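Local atomic coordinates of nucleosome assembly protein 1, putative (Plasmodium falciparum, PDB entry 3FS3), a protein that probably acts as a histone chaperone of the nucleosome assembly protein family, binding histones and chromatin. Residues A[61-64]-A[65-69]; A[111-114]-A[115-119]; A[120-123]-A[124-127]. All coordinates share one frame; numbering follows the deposited sequence.

Contact 1: residues A[61-64]-A[65-69]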
loop_
_atom_site.group_PDB
_atom_site.type_symbol
_atom_site.label_atom_id
_atom_site.label_comp_id
_atom_site.label_asym_id
_atom_site.label_seq_id
_atom_site.Cartn_x
_atom_site.Cartn_y
_atom_site.Cartn_z
ATOM N N TYR A 61 12.192 0.853 -25.442
ATOM C CA TYR A 61 12.053 -0.191 -24.431
ATOM C C TYR A 61 11.100 0.251 -23.327
ATOM O O TYR A 61 10.311 -0.549 -22.831
ATOM C CB TYR A 61 13.403 -0.552 -23.801
ATOM C CG TYR A 61 14.501 -0.893 -24.787
ATOM C CD1 TYR A 61 14.229 -1.601 -25.960
ATOM C CD2 TYR A 61 15.815 -0.495 -24.549
ATOM C CE1 TYR A 61 15.239 -1.891 -26.871
ATOM C CE2 TYR A 61 16.830 -0.778 -25.447
ATOM C CZ TYR A 61 16.537 -1.471 -26.611
ATOM O OH TYR A 61 17.541 -1.704 -27.522
ATOM N N GLN A 62 11.159 1.522 -22.944
ATOM C CA GLN A 62 10.277 2.011 -21.892
ATOM C C GLN A 62 8.821 1.932 -22.352
ATOM O O GLN A 62 7.924 1.646 -21.554
ATOM C CB GLN A 62 10.607 3.453 -21.518
ATOM C CG GLN A 62 9.761 3.960 -20.361
ATOM C CD GLN A 62 9.999 3.157 -19.088
ATOM O OE1 GLN A 62 9.055 2.739 -18.412
ATOM N NE2 GLN A 62 11.269 2.941 -18.755
ATOM N N LYS A 63 8.595 2.205 -23.636
ATOM C CA LYS A 63 7.254 2.136 -24.200
ATOM C C LYS A 63 6.776 0.694 -24.088
ATOM O O LYS A 63 5.602 0.435 -23.825
ATOM C CB LYS A 63 7.264 2.563 -25.667
ATOM C CG LYS A 63 5.941 2.310 -26.379
ATOM C CD LYS A 63 4.783 2.978 -25.642
ATOM C CE LYS A 63 3.438 2.638 -26.275
ATOM N NZ LYS A 63 2.315 3.325 -25.578
ATOM N N GLU A 64 7.701 -0.243 -24.283
ATOM C CA GLU A 64 7.382 -1.663 -24.183
ATOM C C GLU A 64 7.016 -1.991 -22.729
ATOM O O GLU A 64 6.103 -2.778 -22.469
ATOM C CB GLU A 64 8.582 -2.508 -24.620
ATOM C CG GLU A 64 8.203 -3.839 -25.232
ATOM C CD GLU A 64 9.379 -4.779 -25.395
ATOM O OE1 GLU A 64 10.478 -4.314 -25.769
ATOM O OE2 GLU A 64 9.198 -5.994 -25.164
ATOM N N TYR A 65 7.733 -1.392 -21.781
ATOM C CA TYR A 65 7.442 -1.636 -20.372
ATOM C C TYR A 65 6.005 -1.219 -20.056
ATOM O O TYR A 65 5.238 -1.987 -19.465
ATOM C CB TYR A 65 8.389 -0.851 -19.459
ATOM C CG TYR A 65 8.081 -1.067 -17.989
ATOM C CD1 TYR A 65 8.679 -2.108 -17.278
ATOM C CD2 TYR A 65 7.134 -0.282 -17.332
ATOM C CE1 TYR A 65 8.341 -2.366 -15.958
ATOM C CE2 TYR A 65 6.783 -0.532 -16.009
ATOM C CZ TYR A 65 7.393 -1.579 -15.329
ATOM O OH TYR A 65 7.062 -1.841 -14.017
ATOM N N TYR A 66 5.653 0.001 -20.450
ATOM C CA TYR A 66 4.318 0.540 -20.206
ATOM C C TYR A 66 3.203 -0.305 -20.811
ATOM O O TYR A 66 2.115 -0.392 -20.243
ATOM C CB TYR A 66 4.226 1.980 -20.718
ATOM C CG TYR A 66 5.003 2.972 -19.868
ATOM C CD1 TYR A 66 4.867 2.982 -18.475
ATOM C CD2 TYR A 66 5.860 3.906 -20.452
ATOM C CE1 TYR A 66 5.567 3.899 -17.684
ATOM C CE2 TYR A 66 6.566 4.828 -19.672
ATOM C CZ TYR A 66 6.412 4.818 -18.290
ATOM O OH TYR A 66 7.091 5.728 -17.515
ATOM N N ASP A 67 3.473 -0.928 -21.957
ATOM C CA ASP A 67 2.480 -1.782 -22.592
ATOM C C ASP A 67 2.227 -2.982 -21.675
ATOM O O ASP A 67 1.085 -3.269 -21.314
ATOM C CB ASP A 67 2.962 -2.264 -23.968
ATOM C CG ASP A 67 3.007 -1.142 -25.005
ATOM O OD1 ASP A 67 2.107 -0.270 -24.988
ATOM O OD2 ASP A 67 3.930 -1.140 -25.850
ATOM N N TYR A 68 3.293 -3.676 -21.287
ATOM C CA TYR A 68 3.149 -4.822 -20.402
ATOM C C TYR A 68 2.513 -4.406 -19.081
ATOM O O TYR A 68 1.641 -5.098 -18.561
ATOM C CB TYR A 68 4.508 -5.472 -20.135
ATOM C CG TYR A 68 4.940 -6.427 -21.214
ATOM C CD1 TYR A 68 4.154 -7.525 -21.552
ATOM C CD2 TYR A 68 6.132 -6.240 -21.896
ATOM C CE1 TYR A 68 4.552 -8.413 -22.547
ATOM C CE2 TYR A 68 6.539 -7.120 -22.887
ATOM C CZ TYR A 68 5.745 -8.206 -23.207
ATOM O OH TYR A 68 6.158 -9.087 -24.180
ATOM N N GLU A 69 2.949 -3.276 -18.536
ATOM C CA GLU A 69 2.399 -2.807 -17.276
ATOM C C GLU A 69 0.889 -2.553 -17.378
ATOM O O GLU A 69 0.150 -2.827 -16.437
ATOM C CB GLU A 69 3.114 -1.535 -16.815
ATOM C CG GLU A 69 2.662 -1.054 -15.437
ATOM C CD GLU A 69 3.356 0.222 -15.006
ATOM O OE1 GLU A 69 3.164 1.260 -15.671
ATOM O OE2 GLU A 69 4.096 0.184 -14.004
#

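Contact 2: residues A[111-114]-A[115-119]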
loop_
_atom_site.group_PDB
_atom_site.type_symbol
_atom_site.label_atom_id
_atom_site.label_comp_id
_atom_site.label_asym_id
_atom_site.label_seq_id
_atom_site.Cartn_x
_atom_site.Cartn_y
_atom_site.Cartn_z
ATOM N N LEU A 111 -27.835 -12.440 16.728
ATOM C CA LEU A 111 -26.538 -12.355 17.409
ATOM C C LEU A 111 -26.331 -10.898 17.824
ATOM O O LEU A 111 -25.608 -10.129 17.171
ATOM C CB LEU A 111 -25.393 -12.820 16.506
ATOM C CG LEU A 111 -24.073 -13.074 17.242
ATOM C CD1 LEU A 111 -24.296 -14.128 18.321
ATOM C CD2 LEU A 111 -23.000 -13.544 16.265
ATOM N N PRO A 112 -26.981 -10.504 18.931
ATOM C CA PRO A 112 -26.961 -9.170 19.529
ATOM C C PRO A 112 -25.617 -8.457 19.560
ATOM O O PRO A 112 -24.613 -9.027 19.979
ATOM C CB PRO A 112 -27.520 -9.420 20.932
ATOM C CG PRO A 112 -28.524 -10.482 20.693
ATOM C CD PRO A 112 -27.752 -11.433 19.780
ATOM N N GLU A 113 -25.619 -7.200 19.113
ATOM C CA GLU A 113 -24.426 -6.352 19.118
ATOM C C GLU A 113 -23.257 -6.824 18.267
ATOM O O GLU A 113 -22.122 -6.373 18.463
ATOM C CB GLU A 113 -23.940 -6.149 20.562
ATOM C CG GLU A 113 -25.068 -5.996 21.555
ATOM C CD GLU A 113 -24.612 -5.472 22.905
ATOM O OE1 GLU A 113 -23.443 -5.714 23.290
ATOM O OE2 GLU A 113 -25.435 -4.828 23.588
ATOM N N PHE A 114 -23.530 -7.704 17.306
ATOM C CA PHE A 114 -22.474 -8.232 16.450
ATOM C C PHE A 114 -21.500 -7.214 15.875
ATOM O O PHE A 114 -20.296 -7.341 16.059
ATOM C CB PHE A 114 -23.056 -9.021 15.275
ATOM C CG PHE A 114 -22.001 -9.549 14.340
ATOM C CD1 PHE A 114 -21.225 -10.653 14.698
ATOM C CD2 PHE A 114 -21.744 -8.908 13.136
ATOM C CE1 PHE A 114 -20.203 -11.110 13.865
ATOM C CE2 PHE A 114 -20.729 -9.351 12.292
ATOM C CZ PHE A 114 -19.950 -10.464 12.661
ATOM N N TRP A 115 -22.009 -6.221 15.156
ATOM C CA TRP A 115 -21.125 -5.237 14.541
ATOM C C TRP A 115 -20.464 -4.304 15.554
ATOM O O TRP A 115 -19.287 -3.965 15.408
ATOM C CB TRP A 115 -21.873 -4.425 13.473
ATOM C CG TRP A 115 -22.351 -5.264 12.341
ATOM C CD1 TRP A 115 -23.629 -5.701 12.128
ATOM C CD2 TRP A 115 -21.555 -5.822 11.288
ATOM N NE1 TRP A 115 -23.675 -6.497 11.009
ATOM C CE2 TRP A 115 -22.419 -6.592 10.476
ATOM C CE3 TRP A 115 -20.196 -5.747 10.952
ATOM C CZ2 TRP A 115 -21.969 -7.281 9.344
ATOM C CZ3 TRP A 115 -19.748 -6.430 9.829
ATOM C CH2 TRP A 115 -20.637 -7.189 9.035
ATOM N N LEU A 116 -21.204 -3.894 16.578
ATOM C CA LEU A 116 -20.613 -3.023 17.583
ATOM C C LEU A 116 -19.383 -3.698 18.162
ATOM O O LEU A 116 -18.326 -3.077 18.267
ATOM C CB LEU A 116 -21.587 -2.722 18.717
ATOM C CG LEU A 116 -20.903 -2.049 19.923
ATOM C CD1 LEU A 116 -20.206 -0.765 19.471
ATOM C CD2 LEU A 116 -21.927 -1.745 21.016
ATOM N N ARG A 117 -19.516 -4.970 18.526
ATOM C CA ARG A 117 -18.395 -5.688 19.117
ATOM C C ARG A 117 -17.259 -5.921 18.140
ATOM O O ARG A 117 -16.093 -5.816 18.509
ATOM C CB ARG A 117 -18.869 -6.999 19.735
ATOM C CG ARG A 117 -19.702 -6.753 20.978
ATOM C CD ARG A 117 -20.127 -8.023 21.686
ATOM N NE ARG A 117 -21.067 -7.722 22.764
ATOM C CZ ARG A 117 -21.800 -8.630 23.402
ATOM N NH1 ARG A 117 -21.707 -9.915 23.073
ATOM N NH2 ARG A 117 -22.634 -8.253 24.362
ATOM N N ALA A 118 -17.585 -6.224 16.888
ATOM C CA ALA A 118 -16.541 -6.419 15.894
ATOM C C ALA A 118 -15.775 -5.099 15.767
ATOM O O ALA A 118 -14.545 -5.082 15.799
ATOM C CB ALA A 118 -17.155 -6.815 14.543
ATOM N N LEU A 119 -16.507 -3.993 15.628
ATOM C CA LEU A 119 -15.885 -2.671 15.510
ATOM C C LEU A 119 -15.059 -2.325 16.755
ATOM O O LEU A 119 -13.955 -1.790 16.647
ATOM C CB LEU A 119 -16.953 -1.595 15.298
ATOM C CG LEU A 119 -17.750 -1.604 13.992
ATOM C CD1 LEU A 119 -18.919 -0.639 14.099
ATOM C CD2 LEU A 119 -16.847 -1.224 12.833
#

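Contact 3: residues A[120-123]-A[124-127]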
loop_
_atom_site.group_PDB
_atom_site.type_symbol
_atom_site.label_atom_id
_atom_site.label_comp_id
_atom_site.label_asym_id
_atom_site.label_seq_id
_atom_site.Cartn_x
_atom_site.Cartn_y
_atom_site.Cartn_z
ATOM N N ARG A 120 -15.597 -2.633 17.930
ATOM C CA ARG A 120 -14.904 -2.363 19.190
ATOM C C ARG A 120 -13.574 -3.100 19.271
ATOM O O ARG A 120 -12.579 -2.535 19.720
ATOM C CB ARG A 120 -15.770 -2.778 20.387
ATOM C CG ARG A 120 -16.653 -1.675 20.955
ATOM C CD ARG A 120 -15.802 -0.530 21.477
ATOM N NE ARG A 120 -16.583 0.442 22.239
ATOM C CZ ARG A 120 -16.160 1.672 22.520
ATOM N NH1 ARG A 120 -14.967 2.065 22.095
ATOM N NH2 ARG A 120 -16.927 2.505 23.215
ATOM N N ASN A 121 -13.563 -4.356 18.830
ATOM C CA ASN A 121 -12.360 -5.176 18.862
ATOM C C ASN A 121 -11.285 -4.819 17.837
ATOM O O ASN A 121 -10.283 -5.524 17.713
ATOM C CB ASN A 121 -12.723 -6.661 18.737
ATOM C CG ASN A 121 -13.476 -7.179 19.956
ATOM O OD1 ASN A 121 -13.228 -6.739 21.074
ATOM N ND2 ASN A 121 -14.388 -8.121 19.744
ATOM N N ASN A 122 -11.492 -3.742 17.089
ATOM C CA ASN A 122 -10.488 -3.298 16.119
ATOM C C ASN A 122 -9.939 -1.974 16.638
ATOM O O ASN A 122 -10.674 -0.995 16.753
ATOM C CB ASN A 122 -11.103 -3.118 14.729
ATOM C CG ASN A 122 -10.172 -2.399 13.767
ATOM O OD1 ASN A 122 -9.904 -1.208 13.922
ATOM N ND2 ASN A 122 -9.673 -3.120 12.769
ATOM N N ASN A 123 -8.647 -1.955 16.954
ATOM C CA ASN A 123 -7.985 -0.769 17.502
ATOM C C ASN A 123 -8.314 0.544 16.806
ATOM O O ASN A 123 -8.831 1.467 17.436
ATOM C CB ASN A 123 -6.468 -0.959 17.500
ATOM C CG ASN A 123 -6.043 -2.247 18.181
ATOM O OD1 ASN A 123 -6.593 -2.626 19.218
ATOM N ND2 ASN A 123 -5.050 -2.921 17.608
ATOM N N THR A 124 -8.006 0.622 15.514
ATOM C CA THR A 124 -8.245 1.826 14.721
ATOM C C THR A 124 -9.675 2.360 14.826
ATOM O O THR A 124 -9.880 3.542 15.113
ATOM C CB THR A 124 -7.924 1.580 13.229
ATOM O OG1 THR A 124 -6.576 1.115 13.101
ATOM C CG2 THR A 124 -8.074 2.858 12.432
ATOM N N VAL A 125 -10.658 1.494 14.592
ATOM C CA VAL A 125 -12.060 1.900 14.651
ATOM C C VAL A 125 -12.543 2.148 16.071
ATOM O O VAL A 125 -13.374 3.027 16.307
ATOM C CB VAL A 125 -12.982 0.837 14.020
ATOM C CG1 VAL A 125 -14.445 1.261 14.173
ATOM C CG2 VAL A 125 -12.619 0.638 12.553
ATOM N N SER A 126 -12.029 1.370 17.018
ATOM C CA SER A 126 -12.432 1.521 18.405
ATOM C C SER A 126 -12.132 2.923 18.927
ATOM O O SER A 126 -12.828 3.418 19.816
ATOM C CB SER A 126 -11.726 0.490 19.286
ATOM O OG SER A 126 -12.226 0.549 20.612
ATOM N N HIS A 127 -11.111 3.565 18.367
ATOM C CA HIS A 127 -10.726 4.906 18.803
ATOM C C HIS A 127 -11.735 6.003 18.481
ATOM O O HIS A 127 -11.745 7.040 19.143
ATOM C CB HIS A 127 -9.361 5.281 18.220
ATOM C CG HIS A 127 -8.235 4.457 18.758
ATOM N ND1 HIS A 127 -6.975 4.460 18.200
ATOM C CD2 HIS A 127 -8.185 3.588 19.797
ATOM C CE1 HIS A 127 -6.199 3.628 18.870
ATOM N NE2 HIS A 127 -6.908 3.086 19.843
HETATM O O HOH W 1 -13.035 4.750 22.181
#

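Contact 1: residues A[61-64]-A[65-69]
Lys63 and Asp67 meet one turn apart on the long helix 49-99. From its CB, the lysine chain leaves with CG anti to the backbone N (chi1 171°) and then bends once, at chi2 (55°), which turns an otherwise straight chain along the helix toward the aspartate. CG passes near Asp67 OD2. Further out, Lys63 CE lies 3.4 Å from Asp67 OD1. At the tip, Lys63 NZ forms a long salt bridge of 3.6 Å with Asp67 OD1. The other carboxylate oxygen, OD2, sits close to the carbonyl O of Lys63 itself, an acceptor like it. That carbonyl takes the backbone N-H of Asp67, in series with the bond from Tyr66 N to Gln62 O.

On a neighbouring flank the CG methylene of Gln62 packs against the Tyr66 ring, 3.4 Å from Tyr66 CE2. The phenol OH of Tyr66 hydrogen-bonds Asp287 of the second subunit. Glu64 and Tyr68 run side by side, with Glu64 OE2 3.7 Å from Tyr68 CE2; Glu64 OE1 makes a salt bridge to Lys93 of the second subunit, and Ile90 of that subunit packs on both residues.

The chemistry is thus divided around the helix: a long, probably modest ion pair bridges one turn within the chain, while tyrosines and a glutamate are committed to the dimer partner.

Contact 2: residues A[111-114]-A[115-119]
Phe114 and Trp115, consecutive residues at the start of helix 114-120, make a T-shaped pair in which the phenylalanine supplies the edge and the tryptophan the face. The planes stand at 84° and the ring centroids, taken on the six-membered ring of the indole, are 4.8 Å apart. Phe114 CD2 sits over the centre of the indole, 3.6 Å from Trp115 CE2, while CE2 of the phenylalanine reaches the benzo half of the same face. Different first torsions bring the rings together: the phenyl group swings beside its own carbonyl carbon (chi1 178°), whereas the indole turns back beside its backbone N, and the two rings converge.

The looser part is the pairing of Glu113 with the exposed Arg117. Glu113 holds the N-cap position, and its carbonyl O receives the backbone N-H of Arg117 at 3.0 Å in an almost straight bond. Between the side chains, Glu113 OE1 forms a salt bridge with Arg117 NH2 at 2.9 Å and also meets Arg117 NE, but both hydrogen bonds are weak. The carboxylate and guanidinium planes are 81° apart, so the two groups do not form a coplanar, two-pronged pair; instead one oxygen serves both nitrogens, and Glu113 CB underlies a face of the guanidinium.

A type II turn from Leu111 to Phe114 leads into the helix. Phe114 packs on Leu98 of helix 49-99, on Ala285 and the Tyr289 ring of helix 260-289, and on Leu58 of the second subunit. Trp115 shares Leu98 and Ala285, packs also on Leu140 and Ile143 of strand 140-147, and gives a weak hydrogen bond from NE1 to the carbonyl of Asn141.

Contact 3: residues A[120-123]-A[124-127]
Asn122 caps the short helix 123-126 through its side chain: Asn122 OD1 accepts the backbone N-H of Val125 at 2.9 Å in a nearly straight bond (177°). The amide reaches this place because its CG lies anti to the backbone N (chi1 169°), beside the carbonyl carbon, which brings OD1 over the first turn. Asn122 OD1 also touches Val125 CG2 at 3.6 Å, the two side chains crossing at about a right angle.

Backbone bonds form a second group. Asn122 O takes the N-H of Ser126 at 2.7 Å, and Asn123 O that of His127 at 3.2 Å. The latter oxygen lies over the centre of one face of the His127 imidazole, so the ring folds back across the carbonyl that holds its own backbone.

The third kind is side-chain and water-mediated bonding by Arg120. Bent at chi2 (-62°), Arg120 returns toward the helix, and its NH1 gives a weak bond to Ser126 OG at 3.5 Å. A water receives a second weak bond from NH1 and donates to Ser126 O at 2.7 Å. The stronger partner of this guanidinium is Glu134, in a salt bridge through NE.

Chemically, the cap satisfies an amide N-H at the helix start, whereas the arginine reaches Ser126 through weak and water-mediated links, its charge probably balanced mainly by Glu134.

From the N terminus the three contacts follow in series, none nested in or crossing another, and each spans a single continuous stretch. Contact 1 lies within helix 49-99 and closes no loop; its centre is about 48 Å from that of contact 2, on the opposite side of the chain's centre. Contact 2 ends the loop that follows this helix and starts helix 114-120. Contact 3 turns directly from that helix into helix 123-126, and Leu119 CD2 packs on Val125 CG1 where the two meet. Contacts 1 and 2 both touch the second subunit, whereas contacts 2 and 3 both border helix 260-289, so that both short helices pack against it.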